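Local coordinates for GTP-binding protein (Thermus thermophilus, PDB 2DBY) that binds guanine nucleotide, here GDP, and is probably a ribosome-binding, magnesium-dependent ATPase of the OBG family, YchF/OLA1 subfamily, at residues T304-A309 against K352-Q357; R323-P328 against G345-E350. One frame throughout, in Å; residues are numbered along the deposited sequence.

Contact 1 of 2, residues T304-A309 against K352-Q357; sequences TKAPRA and KDYEVQ
Two backbone hydrogen bonds, one on each side of the bridged pair Lys-305 and Glu-355, join Thr-304 to Val-356 and Ala-306 to Tyr-354. Val-356 N donates to Thr-304 O at 3.0 Å, and Ala-306 N gives the shorter bond, 2.8 Å to Tyr-354 O, though bent to 137° at the hydrogen. Tyr-354 O also receives a CA-H...O contact from Lys-305. A water adds a second tie, donating to both Thr-304 O and Val-356 O.

The polar side-chain contact belongs to Lys-305. Its chain folds back at chi2 (-72°), which brings the ammonium over the 352-357 loop: NZ forms a salt bridge with Glu-355 OE2 at 3.0 Å, on the anti lone pair, and a hydrogen bond to Asp-353 O at 3.2 Å, reached from above the carbonyl plane. Shortening this side chain to that of an alanine removes the ammonium, and Glu-355 OE2 and Asp-353 O would probably both lose the donor that ties them to the start of the helix.

Lys-305 is the N-cap of helix 306-313, so the bridge fastens the first turn of that helix to the loop between strands 348-350 and 360-365, within the C-terminal region that sequence places in the ubiquitin-like clan.

Apolar contacts lie along the same turn. Pro-307 CG presses on Lys-352 CA at 3.4 Å, a tight carbon pair, the two side chains crossing at about a right angle. Farther on, Ala-309 CB meets Val-356 CG2 at 3.7 Å; both side chains also touch Phe-287 of strand 284-290. Ala-306 CB lies at the edge of the Tyr-354 ring, near its plane.

Contact 2 of 2, residues R323-P328 against G345-E350; sequences RAEVIP and GWVRLE
Two guanidinium groups, one from each segment, meet atoms of the opposite one. Leu-349 CD2 sits over one face of the Arg-323 group, offset toward its rim. The Arg-348 group has Val-326 O over one face and, at its edge and in its plane, Glu-350 OE1 and Pro-328 CD, the latter 3.8 Å from Arg-348 NH1. Arg-348 grips Glu-350 OE1 side-on with NE at 2.9 Å and NH2 at 3.0 Å, both on the anti side and somewhat out of the carboxylate plane. Bends at chi2 and chi3 of Arg-348 turn the guanidinium toward this neighbour two residues along the strand, while Val-326 CG2 packs on Glu-350 CG from the partner strand.

Beneath these side chains runs a regular antiparallel ladder. Ala-324 with Glu-350 and Val-326 with Arg-348 are hydrogen-bonded pairs, closed by four bonds; the straightest, from Glu-350 N to Ala-324 O (2.8 Å), measures 173° at the hydrogen. Between them Glu-325 and Leu-349 form a non-hydrogen-bonded pair whose side chains run side by side. On their face, Glu-325 CB touches Val-347 CG1 at 3.7 Å, and the acid end forms a salt bridge with Lys-342 of helix 338-343.

Toward the end of strand 323-328, Ile-327 makes the apolar contact, its CG1 lying against Trp-346 O. The side chain extends fully (chi2 180°), carrying Ile-327 CD1 to Trp-346 CB at 3.8 Å and near Val-347 CG2. The indole itself leads away and takes part in a cation-pi interaction with Lys-331.

The chemistry implies a division of labour: the ladder sets the register of strand 348-350 at the sheet edge, and the shared oxygen of Glu-350 probably offsets the Arg-348 charge while limiting rotation of its guanidinium.

Contact 2 is nested along the chain within the loop that contact 1 closes: 304-309 comes first, then 323-328, 345-350 and 352-357. Their centres lie 12 Å apart on the same side of the chain's centre. Both belong to the C-terminal region, away from the GDP pocket. Contact 2 forms one edge of the three-stranded sheet whose central strand, 323-328, also pairs with 360-365; contact 1 ties the loop joining the two outer strands to helix 306-313. They meet at Tyr-354, whose hydroxyl, hydrogen-bonded to Asp-360, also makes a weak hydrogen bond with Arg-348 NH2. The side chain of Tyr-354 so joins the edge strand of the sheet to the loop that holds the start of helix 306-313.

Contact 1 of 2, residues T304-A309 against K352-Q357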
ATOM      1  N   THR A 304      11.433  -1.629  -9.553  1.00 25.80           N
ATOM      2  CA  THR A 304      12.074  -0.368  -9.916  1.00 27.92           C
ATOM      3  C   THR A 304      13.600  -0.530  -9.974  1.00 29.22           C
ATOM      4  O   THR A 304      14.211  -1.072  -9.048  1.00 27.31           O
ATOM      5  CB  THR A 304      11.720   0.737  -8.882  1.00 30.12           C
ATOM      6  OG1 THR A 304      10.298   0.941  -8.866  1.00 26.01           O
ATOM      7  CG2 THR A 304      12.416   2.061  -9.230  1.00 28.77           C
ATOM      8  N   LYS A 305      14.201  -0.069 -11.070  1.00 24.54           N
ATOM      9  CA  LYS A 305      15.655  -0.150 -11.273  1.00 26.20           C
ATOM     10  C   LYS A 305      16.376   1.033 -10.647  1.00 24.56           C
ATOM     11  O   LYS A 305      15.763   2.053 -10.325  1.00 25.58           O
ATOM     12  CB  LYS A 305      16.000  -0.158 -12.760  1.00 31.28           C
ATOM     13  CG  LYS A 305      15.205  -1.119 -13.597  1.00 36.77           C
ATOM     14  CD  LYS A 305      15.602  -2.540 -13.351  1.00 37.07           C
ATOM     15  CE  LYS A 305      15.204  -3.400 -14.547  1.00 41.20           C
ATOM     16  NZ  LYS A 305      15.637  -4.805 -14.362  1.00 48.49           N
ATOM     17  N   ALA A 306      17.695   0.907 -10.535  1.00 27.05           N
ATOM     18  CA  ALA A 306      18.524   1.940  -9.921  1.00 26.64           C
ATOM     19  C   ALA A 306      18.299   3.355 -10.464  1.00 24.53           C
ATOM     20  O   ALA A 306      18.200   4.302  -9.698  1.00 24.28           O
ATOM     21  CB  ALA A 306      19.997   1.546 -10.041  1.00 29.03           C
ATOM     22  N   PRO A 307      18.220   3.517 -11.803  1.00 25.28           N
ATOM     23  CA  PRO A 307      18.005   4.848 -12.386  1.00 26.39           C
ATOM     24  C   PRO A 307      16.711   5.515 -11.932  1.00 26.55           C
ATOM     25  O   PRO A 307      16.699   6.692 -11.576  1.00 27.15           O
ATOM     26  CB  PRO A 307      18.003   4.574 -13.894  1.00 27.88           C
ATOM     27  CG  PRO A 307      18.880   3.349 -14.017  1.00 27.90           C
ATOM     28  CD  PRO A 307      18.436   2.506 -12.851  1.00 27.11           C
ATOM     29  N   ARG A 308      15.607   4.770 -11.964  1.00 27.58           N
ATOM     30  CA  ARG A 308      14.340   5.339 -11.542  1.00 27.75           C
ATOM     31  C   ARG A 308      14.401   5.607 -10.052  1.00 25.84           C
ATOM     32  O   ARG A 308      13.888   6.616  -9.572  1.00 27.16           O
ATOM     33  CB  ARG A 308      13.184   4.397 -11.852  1.00 30.73           C
ATOM     34  CG  ARG A 308      11.833   4.934 -11.380  1.00 35.70           C
ATOM     35  CD  ARG A 308      10.719   4.053 -11.892  1.00 38.64           C
ATOM     36  NE  ARG A 308      10.544   4.216 -13.334  1.00 45.59           N
ATOM     37  CZ  ARG A 308      10.002   3.300 -14.132  1.00 47.38           C
ATOM     38  NH1 ARG A 308       9.585   2.142 -13.630  1.00 48.76           N
ATOM     39  NH2 ARG A 308       9.860   3.551 -15.428  1.00 42.78           N
ATOM     40  N   ALA A 309      15.044   4.712  -9.318  1.00 24.51           N
ATOM     41  CA  ALA A 309      15.177   4.913  -7.876  1.00 28.05           C
ATOM     42  C   ALA A 309      15.911   6.236  -7.633  1.00 25.35           C
ATOM     43  O   ALA A 309      15.490   7.063  -6.802  1.00 25.73           O
ATOM     44  CB  ALA A 309      15.953   3.749  -7.253  1.00 26.78           C
ATOM     45  N   LYS A 352      22.349   0.484 -14.556  1.00 32.32           N
ATOM     46  CA  LYS A 352      20.958   0.777 -14.899  1.00 35.68           C
ATOM     47  C   LYS A 352      20.008  -0.424 -14.910  1.00 34.15           C
ATOM     48  O   LYS A 352      18.791  -0.255 -14.917  1.00 36.76           O
ATOM     49  CB  LYS A 352      20.914   1.487 -16.256  1.00 41.53           C
ATOM     50  CG  LYS A 352      21.981   2.583 -16.390  1.00 43.71           C
ATOM     51  CD  LYS A 352      21.962   3.270 -17.744  1.00 48.40           C
ATOM     52  CE  LYS A 352      23.305   3.941 -18.024  1.00 53.08           C
ATOM     53  NZ  LYS A 352      23.789   4.790 -16.892  1.00 50.10           N
ATOM     54  N   ASP A 353      20.564  -1.628 -14.892  1.00 32.47           N
ATOM     55  CA  ASP A 353      19.782  -2.869 -14.924  1.00 29.28           C
ATOM     56  C   ASP A 353      19.459  -3.421 -13.531  1.00 33.89           C
ATOM     57  O   ASP A 353      18.686  -4.373 -13.389  1.00 32.63           O
ATOM     58  CB  ASP A 353      20.586  -3.929 -15.662  1.00 42.81           C
ATOM     59  CG  ASP A 353      21.934  -4.203 -14.981  1.00 51.10           C
ATOM     60  OD1 ASP A 353      22.731  -3.246 -14.825  1.00 53.12           O
ATOM     61  OD2 ASP A 353      22.192  -5.365 -14.594  1.00 56.51           O
ATOM     62  N   TYR A 354      20.070  -2.838 -12.507  1.00 30.76           N
ATOM     63  CA  TYR A 354      19.880  -3.308 -11.137  1.00 29.76           C
ATOM     64  C   TYR A 354      18.504  -3.016 -10.539  1.00 25.59           C
ATOM     65  O   TYR A 354      18.075  -1.866 -10.514  1.00 22.31           O
ATOM     66  CB  TYR A 354      20.949  -2.688 -10.235  1.00 24.79           C
ATOM     67  CG  TYR A 354      20.808  -3.095  -8.801  1.00 28.29           C
ATOM     68  CD1 TYR A 354      20.998  -4.423  -8.416  1.00 28.89           C
ATOM     69  CD2 TYR A 354      20.456  -2.162  -7.821  1.00 29.28           C
ATOM     70  CE1 TYR A 354      20.845  -4.819  -7.099  1.00 30.76           C
ATOM     71  CE2 TYR A 354      20.299  -2.545  -6.488  1.00 24.93           C
ATOM     72  CZ  TYR A 354      20.495  -3.878  -6.137  1.00 27.67           C
ATOM     73  OH  TYR A 354      20.341  -4.285  -4.834  1.00 27.94           O
ATOM     74  N   GLU A 355      17.819  -4.062 -10.075  1.00 26.40           N
ATOM     75  CA  GLU A 355      16.524  -3.891  -9.427  1.00 29.87           C
ATOM     76  C   GLU A 355      16.791  -3.660  -7.936  1.00 29.94           C
ATOM     77  O   GLU A 355      17.419  -4.496  -7.266  1.00 26.80           O
ATOM     78  CB  GLU A 355      15.644  -5.132  -9.630  1.00 34.17           C
ATOM     79  CG  GLU A 355      14.877  -5.098 -10.954  1.00 39.74           C
ATOM     80  CD  GLU A 355      14.238  -6.426 -11.324  1.00 45.24           C
ATOM     81  OE1 GLU A 355      13.629  -7.073 -10.446  1.00 43.82           O
ATOM     82  OE2 GLU A 355      14.340  -6.817 -12.507  1.00 47.23           O
ATOM     83  N   VAL A 356      16.320  -2.527  -7.420  1.00 27.69           N
ATOM     84  CA  VAL A 356      16.531  -2.191  -6.016  1.00 24.91           C
ATOM     85  C   VAL A 356      15.880  -3.207  -5.093  1.00 24.95           C
ATOM     86  O   VAL A 356      14.793  -3.722  -5.371  1.00 23.97           O
ATOM     87  CB  VAL A 356      15.992  -0.790  -5.693  1.00 23.61           C
ATOM     88  CG1 VAL A 356      16.210  -0.474  -4.213  1.00 25.57           C
ATOM     89  CG2 VAL A 356      16.711   0.248  -6.549  1.00 26.21           C
ATOM     90  N   GLN A 357      16.541  -3.498  -3.983  1.00 24.21           N
ATOM     91  CA  GLN A 357      16.006  -4.463  -3.036  1.00 21.35           C
ATOM     92  C   GLN A 357      15.658  -3.728  -1.752  1.00 19.38           C
ATOM     93  O   GLN A 357      16.283  -2.732  -1.420  1.00 23.16           O
ATOM     94  CB  GLN A 357      17.048  -5.553  -2.752  1.00 25.43           C
ATOM     95  CG  GLN A 357      17.371  -6.424  -3.960  1.00 34.25           C
ATOM     96  CD  GLN A 357      18.559  -7.346  -3.702  1.00 42.15           C
ATOM     97  OE1 GLN A 357      19.719  -6.931  -3.795  1.00 47.36           O
ATOM     98  NE2 GLN A 357      18.273  -8.597  -3.354  1.00 42.01           N
TER
HETATM   99  O   HOH W   1      13.006  -2.966  -7.240  1.00 27.49           O

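Contact 2 of 2, residues R323-P328 against G345-E350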
ATOM      1  N   ARG A 323      25.925   5.154 -12.637  1.00 44.79           N
ATOM      2  CA  ARG A 323      26.011   3.992 -11.749  1.00 41.70           C
ATOM      3  C   ARG A 323      25.782   4.447 -10.306  1.00 37.17           C
ATOM      4  O   ARG A 323      25.737   5.651 -10.026  1.00 34.39           O
ATOM      5  CB  ARG A 323      27.383   3.334 -11.867  1.00 45.16           C
ATOM      6  CG  ARG A 323      28.525   4.258 -11.501  1.00 52.19           C
ATOM      7  CD  ARG A 323      29.864   3.541 -11.568  1.00 59.87           C
ATOM      8  NE  ARG A 323      30.953   4.379 -11.070  1.00 65.16           N
ATOM      9  CZ  ARG A 323      32.179   3.934 -10.808  1.00 69.78           C
ATOM     10  NH1 ARG A 323      32.476   2.655 -10.997  1.00 71.59           N
ATOM     11  NH2 ARG A 323      33.105   4.768 -10.349  1.00 71.30           N
ATOM     12  N   ALA A 324      25.629   3.494  -9.393  1.00 32.49           N
ATOM     13  CA  ALA A 324      25.422   3.839  -7.986  1.00 31.84           C
ATOM     14  C   ALA A 324      26.030   2.830  -7.019  1.00 27.81           C
ATOM     15  O   ALA A 324      26.082   1.640  -7.301  1.00 28.25           O
ATOM     16  CB  ALA A 324      23.917   3.994  -7.695  1.00 33.15           C
ATOM     17  N   GLU A 325      26.501   3.322  -5.876  1.00 26.16           N
ATOM     18  CA  GLU A 325      27.063   2.456  -4.858  1.00 28.23           C
ATOM     19  C   GLU A 325      25.827   1.918  -4.131  1.00 27.38           C
ATOM     20  O   GLU A 325      24.903   2.674  -3.820  1.00 24.69           O
ATOM     21  CB  GLU A 325      27.922   3.267  -3.891  1.00 30.75           C
ATOM     22  CG  GLU A 325      29.070   4.052  -4.533  1.00 39.28           C
ATOM     23  CD  GLU A 325      29.583   5.167  -3.630  1.00 47.63           C
ATOM     24  OE1 GLU A 325      29.892   4.897  -2.448  1.00 48.50           O
ATOM     25  OE2 GLU A 325      29.676   6.321  -4.097  1.00 53.17           O
ATOM     26  N   VAL A 326      25.819   0.621  -3.859  1.00 24.24           N
ATOM     27  CA  VAL A 326      24.701  -0.026  -3.193  1.00 26.09           C
ATOM     28  C   VAL A 326      25.203  -1.011  -2.156  1.00 26.20           C
ATOM     29  O   VAL A 326      26.151  -1.757  -2.404  1.00 29.09           O
ATOM     30  CB  VAL A 326      23.846  -0.832  -4.196  1.00 28.52           C
ATOM     31  CG1 VAL A 326      22.647  -1.468  -3.481  1.00 25.95           C
ATOM     32  CG2 VAL A 326      23.409   0.062  -5.337  1.00 26.07           C
ATOM     33  N   ILE A 327      24.553  -1.023  -0.999  1.00 22.98           N
ATOM     34  CA  ILE A 327      24.919  -1.946   0.062  1.00 22.01           C
ATOM     35  C   ILE A 327      23.725  -2.095   0.992  1.00 20.53           C
ATOM     36  O   ILE A 327      23.037  -1.117   1.274  1.00 21.27           O
ATOM     37  CB  ILE A 327      26.161  -1.422   0.863  1.00 22.87           C
ATOM     38  CG1 ILE A 327      26.492  -2.378   2.020  1.00 22.13           C
ATOM     39  CG2 ILE A 327      25.884  -0.000   1.391  1.00 22.69           C
ATOM     40  CD1 ILE A 327      27.698  -1.947   2.861  1.00 24.26           C
ATOM     41  N   PRO A 328      23.430  -3.327   1.427  1.00 22.46           N
ATOM     42  CA  PRO A 328      22.318  -3.621   2.339  1.00 22.14           C
ATOM     43  C   PRO A 328      22.551  -2.809   3.607  1.00 22.73           C
ATOM     44  O   PRO A 328      23.678  -2.722   4.095  1.00 20.26           O
ATOM     45  CB  PRO A 328      22.470  -5.100   2.599  1.00 21.39           C
ATOM     46  CG  PRO A 328      23.066  -5.610   1.325  1.00 19.52           C
ATOM     47  CD  PRO A 328      24.065  -4.564   0.945  1.00 23.06           C
ATOM     48  N   GLY A 345      34.951  -4.328   1.209  1.00 33.25           N
ATOM     49  CA  GLY A 345      34.496  -4.841  -0.069  1.00 34.57           C
ATOM     50  C   GLY A 345      33.013  -5.202  -0.058  1.00 38.35           C
ATOM     51  O   GLY A 345      32.583  -6.155  -0.725  1.00 35.03           O
ATOM     52  N   TRP A 346      32.221  -4.443   0.696  1.00 31.85           N
ATOM     53  CA  TRP A 346      30.786  -4.709   0.778  1.00 30.67           C
ATOM     54  C   TRP A 346      29.957  -3.721  -0.034  1.00 29.75           C
ATOM     55  O   TRP A 346      28.736  -3.884  -0.173  1.00 31.53           O
ATOM     56  CB  TRP A 346      30.317  -4.679   2.240  1.00 28.53           C
ATOM     57  CG  TRP A 346      30.787  -5.855   3.059  1.00 28.61           C
ATOM     58  CD1 TRP A 346      31.306  -7.031   2.587  1.00 31.95           C
ATOM     59  CD2 TRP A 346      30.739  -5.984   4.484  1.00 28.79           C
ATOM     60  NE1 TRP A 346      31.579  -7.881   3.630  1.00 30.65           N
ATOM     61  CE2 TRP A 346      31.241  -7.265   4.806  1.00 29.74           C
ATOM     62  CE3 TRP A 346      30.320  -5.144   5.520  1.00 21.42           C
ATOM     63  CZ2 TRP A 346      31.333  -7.727   6.124  1.00 29.38           C
ATOM     64  CZ3 TRP A 346      30.412  -5.601   6.835  1.00 25.82           C
ATOM     65  CH2 TRP A 346      30.914  -6.885   7.122  1.00 26.83           C
ATOM     66  N   VAL A 347      30.606  -2.692  -0.567  1.00 27.33           N
ATOM     67  CA  VAL A 347      29.895  -1.693  -1.355  1.00 26.20           C
ATOM     68  C   VAL A 347      29.945  -2.054  -2.827  1.00 31.54           C
ATOM     69  O   VAL A 347      31.025  -2.186  -3.409  1.00 32.37           O
ATOM     70  CB  VAL A 347      30.491  -0.289  -1.158  1.00 28.00           C
ATOM     71  CG1 VAL A 347      29.855   0.699  -2.132  1.00 28.21           C
ATOM     72  CG2 VAL A 347      30.261   0.170   0.296  1.00 22.79           C
ATOM     73  N   ARG A 348      28.770  -2.216  -3.429  1.00 27.89           N
ATOM     74  CA  ARG A 348      28.671  -2.575  -4.840  1.00 32.93           C
ATOM     75  C   ARG A 348      28.420  -1.386  -5.758  1.00 32.82           C
ATOM     76  O   ARG A 348      27.830  -0.380  -5.364  1.00 29.94           O
ATOM     77  CB  ARG A 348      27.550  -3.601  -5.045  1.00 33.78           C
ATOM     78  CG  ARG A 348      27.953  -5.043  -4.773  1.00 39.68           C
ATOM     79  CD  ARG A 348      26.821  -5.843  -4.135  1.00 34.45           C
ATOM     80  NE  ARG A 348      25.519  -5.607  -4.763  1.00 41.59           N
ATOM     81  CZ  ARG A 348      24.394  -5.385  -4.079  1.00 37.87           C
ATOM     82  NH1 ARG A 348      24.425  -5.370  -2.753  1.00 33.65           N
ATOM     83  NH2 ARG A 348      23.245  -5.171  -4.712  1.00 34.24           N
ATOM     84  N   LEU A 349      28.901  -1.502  -6.991  1.00 32.42           N
ATOM     85  CA  LEU A 349      28.673  -0.465  -7.978  1.00 34.10           C
ATOM     86  C   LEU A 349      27.668  -1.138  -8.907  1.00 35.70           C
ATOM     87  O   LEU A 349      27.993  -2.124  -9.569  1.00 37.04           O
ATOM     88  CB  LEU A 349      29.978  -0.116  -8.710  1.00 36.08           C
ATOM     89  CG  LEU A 349      31.027   0.614  -7.856  1.00 40.41           C
ATOM     90  CD1 LEU A 349      32.306   0.838  -8.662  1.00 40.45           C
ATOM     91  CD2 LEU A 349      30.463   1.951  -7.378  1.00 42.86           C
ATOM     92  N   GLU A 350      26.438  -0.632  -8.917  1.00 32.92           N
ATOM     93  CA  GLU A 350      25.385  -1.214  -9.741  1.00 32.66           C
ATOM     94  C   GLU A 350      25.006  -0.293 -10.885  1.00 28.34           C
ATOM     95  O   GLU A 350      25.080   0.937 -10.761  1.00 30.31           O
ATOM     96  CB  GLU A 350      24.145  -1.504  -8.889  1.00 29.93           C
ATOM     97  CG  GLU A 350      24.367  -2.518  -7.783  1.00 26.39           C
ATOM     98  CD  GLU A 350      24.504  -3.951  -8.290  1.00 31.13           C
ATOM     99  OE1 GLU A 350      24.563  -4.875  -7.445  1.00 32.81           O
ATOM    100  OE2 GLU A 350      24.550  -4.157  -9.521  1.00 30.70           O
TER